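Local structure of C alpha-dehydrogenase (Sphingobium sp. SYK-6, 4YAG) at residues Leu26-Gln39 and Phe49-Leu63. The protein binds NADH and is an oxidoreductase of the short-chain dehydrogenase/reductase family, named as a Calpha-dehydrogenase of the lignin beta-aryl ether cleavage pathway. Residues are numbered along the deposited sequence; the frame is centred on the assembly and turned at random.
Sequences LANGARLVLADIRQ and FEERQQGRNVHTIRL. With NAI (1,4-dihydronicotinamide adenine dinucleotide), chain C.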
loop_
_atom_site.group_PDB
_atom_site.type_symbol
_atom_site.label_atom_id
_atom_site.label_comp_id
_atom_site.label_asym_id
_atom_site.label_seq_id
_atom_site.Cartn_x
_atom_site.Cartn_y
_atom_site.Cartn_z
ATOM N N LEU A 26 18.724 -12.608 -20.517
ATOM C CA LEU A 26 19.282 -12.768 -21.849
ATOM C C LEU A 26 20.252 -13.953 -21.873
ATOM O O LEU A 26 20.246 -14.773 -22.814
ATOM C CB LEU A 26 19.998 -11.485 -22.294
ATOM C CG LEU A 26 20.536 -11.522 -23.730
ATOM C CD1 LEU A 26 19.443 -11.137 -24.696
ATOM C CD2 LEU A 26 21.720 -10.593 -23.879
ATOM N N ALA A 27 21.119 -14.035 -20.859
ATOM C CA ALA A 27 22.082 -15.128 -20.762
ATOM C C ALA A 27 21.405 -16.488 -20.736
ATOM O O ALA A 27 21.959 -17.478 -21.221
ATOM C CB ALA A 27 22.969 -14.966 -19.527
ATOM N N ASN A 28 20.207 -16.528 -20.176
ATOM C CA ASN A 28 19.407 -17.741 -20.134
ATOM C C ASN A 28 18.407 -17.882 -21.293
ATOM O O ASN A 28 17.485 -18.693 -21.206
ATOM C CB ASN A 28 18.685 -17.823 -18.794
ATOM C CG ASN A 28 19.599 -18.238 -17.674
ATOM O OD1 ASN A 28 19.743 -19.434 -17.390
ATOM N ND2 ASN A 28 20.247 -17.270 -17.040
ATOM N N GLY A 29 18.606 -17.113 -22.368
ATOM C CA GLY A 29 17.874 -17.340 -23.610
ATOM C C GLY A 29 16.650 -16.483 -23.881
ATOM O O GLY A 29 15.963 -16.703 -24.891
ATOM N N ALA A 30 16.349 -15.530 -22.997
ATOM C CA ALA A 30 15.220 -14.636 -23.215
ATOM C C ALA A 30 15.594 -13.491 -24.141
ATOM O O ALA A 30 16.743 -13.038 -24.166
ATOM C CB ALA A 30 14.745 -14.056 -21.890
ATOM N N ARG A 31 14.610 -13.016 -24.891
ATOM C CA ARG A 31 14.687 -11.731 -25.556
ATOM C C ARG A 31 14.105 -10.695 -24.627
ATOM O O ARG A 31 13.291 -11.022 -23.759
ATOM C CB ARG A 31 13.925 -11.733 -26.880
ATOM C CG ARG A 31 14.412 -12.813 -27.820
ATOM C CD ARG A 31 13.707 -12.777 -29.166
ATOM N NE ARG A 31 14.253 -11.731 -30.034
ATOM C CZ ARG A 31 13.540 -11.079 -30.950
ATOM N NH1 ARG A 31 12.258 -11.365 -31.127
ATOM N NH2 ARG A 31 14.103 -10.146 -31.700
ATOM N N LEU A 32 14.512 -9.448 -24.803
ATOM C CA LEU A 32 14.200 -8.403 -23.831
ATOM C C LEU A 32 13.482 -7.202 -24.417
ATOM O O LEU A 32 13.806 -6.738 -25.507
ATOM C CB LEU A 32 15.478 -7.872 -23.191
ATOM C CG LEU A 32 16.413 -8.888 -22.544
ATOM C CD1 LEU A 32 17.685 -8.166 -22.121
ATOM C CD2 LEU A 32 15.728 -9.580 -21.389
ATOM N N VAL A 33 12.548 -6.662 -23.632
ATOM C CA VAL A 33 12.046 -5.323 -23.839
ATOM C C VAL A 33 12.326 -4.562 -22.559
ATOM O O VAL A 33 11.832 -4.942 -21.479
ATOM C CB VAL A 33 10.542 -5.311 -24.150
ATOM C CG1 VAL A 33 10.012 -3.893 -24.238
ATOM C CG2 VAL A 33 10.280 -6.051 -25.414
ATOM N N LEU A 34 13.151 -3.528 -22.671
ATOM C CA LEU A 34 13.496 -2.683 -21.531
ATOM C C LEU A 34 12.657 -1.412 -21.608
ATOM O O LEU A 34 12.703 -0.683 -22.594
ATOM C CB LEU A 34 14.983 -2.340 -21.534
ATOM C CG LEU A 34 15.933 -3.518 -21.702
ATOM C CD1 LEU A 34 17.367 -3.043 -21.679
ATOM C CD2 LEU A 34 15.719 -4.578 -20.654
ATOM N N ALA A 35 11.872 -1.164 -20.561
ATOM C CA ALA A 35 10.989 -0.020 -20.496
ATOM C C ALA A 35 11.494 0.885 -19.368
ATOM O O ALA A 35 11.721 0.445 -18.253
ATOM C CB ALA A 35 9.547 -0.457 -20.234
ATOM N N ASP A 36 11.695 2.151 -19.673
ATOM C CA ASP A 36 12.337 3.059 -18.714
ATOM C C ASP A 36 11.958 4.489 -19.044
ATOM O O ASP A 36 11.768 4.849 -20.218
ATOM C CB ASP A 36 13.855 2.868 -18.802
ATOM C CG ASP A 36 14.588 3.248 -17.532
ATOM O OD1 ASP A 36 14.680 4.461 -17.240
ATOM O OD2 ASP A 36 15.089 2.319 -16.841
ATOM N N ILE A 37 11.931 5.335 -18.027
ATOM C CA ILE A 37 11.577 6.726 -18.219
ATOM C C ILE A 37 12.787 7.571 -18.663
ATOM O O ILE A 37 12.627 8.691 -19.138
ATOM C CB ILE A 37 10.931 7.300 -16.909
ATOM C CG1 ILE A 37 10.083 8.535 -17.211
ATOM C CG2 ILE A 37 11.990 7.605 -15.872
ATOM C CD1 ILE A 37 9.271 8.983 -16.007
ATOM N N ARG A 38 13.994 7.025 -18.522
ATOM C CA ARG A 38 15.223 7.751 -18.828
ATOM C C ARG A 38 15.793 7.339 -20.181
ATOM O O ARG A 38 16.294 6.225 -20.328
ATOM C CB ARG A 38 16.257 7.496 -17.733
ATOM C CG ARG A 38 15.952 8.225 -16.415
ATOM C CD ARG A 38 16.378 9.675 -16.423
ATOM N NE ARG A 38 17.825 9.830 -16.598
ATOM C CZ ARG A 38 18.710 9.752 -15.606
ATOM N NH1 ARG A 38 18.304 9.520 -14.356
ATOM N NH2 ARG A 38 20.002 9.878 -15.867
ATOM N N GLN A 39 15.713 8.237 -21.154
ATOM C CA GLN A 39 16.226 7.945 -22.485
ATOM C C GLN A 39 17.719 7.678 -22.447
ATOM O O GLN A 39 18.204 6.808 -23.181
ATOM C CB GLN A 39 15.938 9.082 -23.463
ATOM C CG GLN A 39 16.283 8.707 -24.917
ATOM C CD GLN A 39 15.474 7.529 -25.424
ATOM O OE1 GLN A 39 14.247 7.592 -25.520
ATOM N NE2 GLN A 39 16.163 6.438 -25.768
ATOM N N PHE A 49 24.394 -3.801 -24.945
ATOM C CA PHE A 49 24.023 -5.042 -25.621
ATOM C C PHE A 49 24.534 -5.107 -27.052
ATOM O O PHE A 49 24.821 -6.197 -27.543
ATOM C CB PHE A 49 22.516 -5.270 -25.539
ATOM C CG PHE A 49 22.065 -5.650 -24.169
ATOM C CD1 PHE A 49 22.491 -6.834 -23.595
ATOM C CD2 PHE A 49 21.250 -4.813 -23.426
ATOM C CE1 PHE A 49 22.112 -7.178 -22.332
ATOM C CE2 PHE A 49 20.874 -5.156 -22.176
ATOM C CZ PHE A 49 21.294 -6.340 -21.623
ATOM N N GLU A 50 24.674 -3.967 -27.719
ATOM C CA GLU A 50 25.268 -3.938 -29.055
ATOM C C GLU A 50 26.736 -4.331 -28.999
ATOM O O GLU A 50 27.237 -5.055 -29.868
ATOM C CB GLU A 50 25.126 -2.546 -29.676
ATOM C CG GLU A 50 23.694 -2.190 -30.037
ATOM C CD GLU A 50 23.536 -0.752 -30.517
ATOM O OE1 GLU A 50 24.557 -0.048 -30.674
ATOM O OE2 GLU A 50 22.379 -0.330 -30.740
ATOM N N GLU A 51 27.428 -3.852 -27.972
ATOM C CA GLU A 51 28.836 -4.197 -27.786
ATOM C C GLU A 51 29.004 -5.701 -27.560
ATOM O O GLU A 51 30.075 -6.259 -27.830
ATOM C CB GLU A 51 29.435 -3.416 -26.612
ATOM C CG GLU A 51 29.828 -1.993 -26.966
ATOM C CD GLU A 51 30.172 -1.143 -25.747
ATOM O OE1 GLU A 51 29.849 -1.552 -24.605
ATOM O OE2 GLU A 51 30.757 -0.053 -25.936
ATOM N N ARG A 52 27.955 -6.352 -27.092
ATOM C CA ARG A 52 28.004 -7.783 -26.830
ATOM C C ARG A 52 27.268 -8.584 -27.902
ATOM O O ARG A 52 26.937 -9.746 -27.696
ATOM C CB ARG A 52 27.475 -8.082 -25.442
ATOM C CG ARG A 52 28.480 -7.670 -24.398
ATOM C CD ARG A 52 27.845 -7.301 -23.108
ATOM N NE ARG A 52 28.856 -6.759 -22.197
ATOM C CZ ARG A 52 29.370 -5.530 -22.272
ATOM N NH1 ARG A 52 28.976 -4.677 -23.212
ATOM N NH2 ARG A 52 30.283 -5.148 -21.387
ATOM N N GLN A 53 27.035 -7.935 -29.037
ATOM C CA GLN A 53 26.499 -8.585 -30.219
ATOM C C GLN A 53 25.160 -9.224 -29.928
ATOM O O GLN A 53 24.853 -10.283 -30.459
ATOM C CB GLN A 53 27.502 -9.625 -30.710
ATOM C CG GLN A 53 28.839 -9.006 -30.997
ATOM C CD GLN A 53 29.853 -9.999 -31.489
ATOM O OE1 GLN A 53 29.972 -11.103 -30.963
ATOM N NE2 GLN A 53 30.593 -9.614 -32.507
ATOM N N GLN A 54 24.373 -8.564 -29.085
ATOM C CA GLN A 54 23.056 -9.059 -28.710
ATOM C C GLN A 54 21.953 -8.058 -28.972
ATOM O O GLN A 54 20.824 -8.248 -28.525
ATOM C CB GLN A 54 23.012 -9.507 -27.239
ATOM C CG GLN A 54 23.668 -10.882 -27.031
ATOM C CD GLN A 54 22.914 -12.030 -27.729
ATOM O OE1 GLN A 54 21.690 -11.986 -27.898
ATOM N NE2 GLN A 54 23.650 -13.062 -28.135
ATOM N N GLY A 55 22.255 -6.992 -29.695
ATOM C CA GLY A 55 21.268 -5.941 -29.904
ATOM C C GLY A 55 19.945 -6.376 -30.528
ATOM O O GLY A 55 18.878 -5.829 -30.201
ATOM N N ARG A 56 19.991 -7.357 -31.416
ATOM C CA ARG A 56 18.765 -7.808 -32.081
ATOM C C ARG A 56 17.770 -8.408 -31.099
ATOM O O ARG A 56 16.593 -8.570 -31.422
ATOM C CB ARG A 56 19.086 -8.847 -33.135
ATOM C CG ARG A 56 19.608 -10.128 -32.544
ATOM C CD ARG A 56 20.256 -10.993 -33.581
ATOM N NE ARG A 56 20.826 -12.180 -32.956
ATOM C CZ ARG A 56 21.972 -12.192 -32.283
ATOM N NH1 ARG A 56 22.687 -11.081 -32.160
ATOM N NH2 ARG A 56 22.409 -13.324 -31.744
ATOM N N ASN A 57 18.243 -8.757 -29.912
ATOM C CA ASN A 57 17.384 -9.417 -28.933
ATOM C C ASN A 57 16.953 -8.496 -27.801
ATOM O O ASN A 57 16.443 -8.963 -26.790
ATOM C CB ASN A 57 18.093 -10.662 -28.398
ATOM C CG ASN A 57 18.133 -11.760 -29.425
ATOM O OD1 ASN A 57 17.132 -12.013 -30.097
ATOM N ND2 ASN A 57 19.298 -12.382 -29.599
ATOM N N VAL A 58 17.142 -7.191 -27.999
ATOM C CA VAL A 58 16.825 -6.185 -27.000
ATOM C C VAL A 58 16.131 -5.006 -27.673
ATOM O O VAL A 58 16.669 -4.395 -28.600
ATOM C CB VAL A 58 18.075 -5.674 -26.281
ATOM C CG1 VAL A 58 17.660 -4.672 -25.187
ATOM C CG2 VAL A 58 18.846 -6.839 -25.676
ATOM N N HIS A 59 14.904 -4.738 -27.230
ATOM C CA HIS A 59 14.140 -3.596 -27.714
ATOM C C HIS A 59 13.927 -2.649 -26.541
ATOM O O HIS A 59 13.708 -3.104 -25.429
ATOM C CB HIS A 59 12.786 -4.060 -28.249
ATOM C CG HIS A 59 11.912 -2.959 -28.759
ATOM N ND1 HIS A 59 12.287 -2.123 -29.792
ATOM C CD2 HIS A 59 10.662 -2.573 -28.411
ATOM C CE1 HIS A 59 11.316 -1.267 -30.043
ATOM N NE2 HIS A 59 10.312 -1.517 -29.217
ATOM N N THR A 60 13.986 -1.344 -26.782
ATOM C CA THR A 60 13.800 -0.368 -25.721
ATOM C C THR A 60 12.548 0.455 -25.972
ATOM O O THR A 60 12.226 0.791 -27.104
ATOM C CB THR A 60 14.996 0.580 -25.595
ATOM O OG1 THR A 60 15.238 1.193 -26.854
ATOM C CG2 THR A 60 16.235 -0.205 -25.164
ATOM N N ILE A 61 11.868 0.781 -24.882
ATOM C CA ILE A 61 10.695 1.641 -24.922
ATOM C C ILE A 61 10.805 2.648 -23.797
ATOM O O ILE A 61 10.976 2.268 -22.624
ATOM C CB ILE A 61 9.376 0.852 -24.719
ATOM C CG1 ILE A 61 9.185 -0.192 -25.815
ATOM C CG2 ILE A 61 8.175 1.804 -24.712
ATOM C CD1 ILE A 61 7.972 -1.073 -25.611
ATOM N N ARG A 62 10.679 3.916 -24.152
ATOM C CA ARG A 62 10.648 4.985 -23.161
ATOM C C ARG A 62 9.206 5.177 -22.684
ATOM O O ARG A 62 8.300 5.457 -23.501
ATOM C CB ARG A 62 11.188 6.275 -23.753
ATOM C CG ARG A 62 11.228 7.409 -22.733
ATOM C CD ARG A 62 11.873 8.637 -23.279
ATOM N NE ARG A 62 11.766 9.756 -22.346
ATOM C CZ ARG A 62 10.808 10.682 -22.378
ATOM N NH1 ARG A 62 9.852 10.650 -23.304
ATOM N NH2 ARG A 62 10.814 11.655 -21.477
ATOM N N LEU A 63 8.995 5.068 -21.374
ATOM C CA LEU A 63 7.665 5.248 -20.819
ATOM C C LEU A 63 7.753 5.521 -19.332
ATOM O O LEU A 63 8.785 5.321 -18.712
ATOM C CB LEU A 63 6.769 4.032 -21.071
ATOM C CG LEU A 63 7.216 2.665 -20.586
ATOM C CD1 LEU A 63 7.125 2.499 -19.075
ATOM C CD2 LEU A 63 6.373 1.567 -21.259
HETATM P PA NAI C . 17.885 2.450 -10.646
HETATM O O1A NAI C . 17.487 3.898 -10.574
HETATM O O2A NAI C . 19.333 2.152 -10.981
HETATM O O5B NAI C . 16.968 1.683 -11.668
HETATM C C5B NAI C . 15.613 2.013 -11.763
HETATM C C4B NAI C . 15.306 2.379 -13.160
HETATM O O4B NAI C . 13.854 2.568 -13.169
HETATM C C3B NAI C . 15.935 3.598 -13.672
HETATM O O3B NAI C . 16.608 3.380 -14.930
HETATM C C2B NAI C . 14.854 4.559 -13.771
HETATM O O2B NAI C . 15.037 5.539 -14.802
HETATM C C1B NAI C . 13.647 3.751 -13.949
HETATM N N9A NAI C . 12.435 4.419 -13.553
HETATM C C8A NAI C . 12.216 5.213 -12.447
HETATM N N7A NAI C . 10.965 5.695 -12.463
HETATM C C5A NAI C . 10.324 5.216 -13.576
HETATM C C6A NAI C . 9.053 5.350 -14.138
HETATM N N6A NAI C . 8.115 6.203 -13.540
HETATM N N1A NAI C . 8.747 4.706 -15.293
HETATM C C2A NAI C . 9.672 3.931 -15.906
HETATM N N3A NAI C . 10.909 3.770 -15.413
HETATM C C4A NAI C . 11.260 4.398 -14.268
HETATM O O3 NAI C . 17.556 1.900 -9.195
HETATM P PN NAI C . 17.342 0.397 -8.653
HETATM O O1N NAI C . 17.871 -0.659 -9.614
HETATM O O2N NAI C . 18.006 0.386 -7.298
HETATM O O5D NAI C . 15.744 0.282 -8.520
HETATM C C5D NAI C . 15.027 -0.879 -8.947
HETATM C C4D NAI C . 14.045 -1.274 -7.904
HETATM O O4D NAI C . 14.789 -1.842 -6.765
HETATM C C3D NAI C . 13.243 -0.170 -7.369
HETATM O O3D NAI C . 11.861 -0.581 -7.305
HETATM C C2D NAI C . 13.767 0.083 -6.029
HETATM O O2D NAI C . 12.760 0.639 -5.175
HETATM C C1D NAI C . 14.185 -1.227 -5.565
HETATM N N1N NAI C . 15.136 -1.348 -4.523
HETATM C C2N NAI C . 16.457 -0.991 -4.651
HETATM C C3N NAI C . 17.324 -1.176 -3.586
HETATM C C7N NAI C . 18.761 -0.799 -3.698
HETATM O O7N NAI C . 19.530 -0.819 -2.713
HETATM N N7N NAI C . 19.270 -0.490 -5.033
HETATM C C4N NAI C . 16.896 -1.725 -2.389
HETATM C C5N NAI C . 15.578 -2.130 -2.295
HETATM C C6N NAI C . 14.719 -1.955 -3.350
HETATM O O HOH W 1 14.194 3.943 -26.793
#
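Arg31 reaches across to Asn57 and Arg56 with nearly its whole length. Arg31 CB lies 3.7 Å from Asn57 O, and CG and CD run past Asn57 OD1. The bend at chi3 (79°) sets the edge of the guanidinium against residues 56-57: Arg31 NE donates to a lone pair of Asn57 OD1, in the carbonyl plane, at 2.9 Å, and Arg31 NH2 to Arg56 O at 3.0 Å. Long and flexible, an arginine can lie past Asn57 and still present two N-H groups. Guanidinium and amide planes stand 86° apart. Asn57 suits its place because its amide works both ways: while OD1 accepts from Arg31, ND2 donates to Gln54 OE1. A leucine in place of Arg31 would probably leave Asn57 OD1 and Arg56 O without these donors and the Asn57 amide less firmly fixed.

From here strands 31-36 and 58-62 run parallel, their backbone bonds alternating from Leu32 N to Asn57 O up to Leu63 N to Asp36 O. With helix 39-51 they form a beta-alpha-beta unit of the Rossmann fold. On the face toward that helix, Leu32 CD1, Leu34 CD1 and, from the end of helix 16-27, Leu26 CD2 (3.8 Å from Phe49 CE1) gather round the Phe49 ring, with Val58 CG2 over one ring face, offset toward its rim. On the opposite face of the sheet, Val33 CG1 meets Ile61 CD1 at 3.7 Å, and Val33 also touches Met82 of helix 68-82.

At the C-terminal end Asp36 binds the cofactor, an aspartate offering one oxygen to each ribose hydroxyl: Asp36 OD1 accepts from O2B and Asp36 OD2 from O3B of the adenosine ribose, each at 2.7 Å. An Asx turn from Arg38 N to OD1 holds the carboxylate, and Ile37 CG2 packs against the adenine.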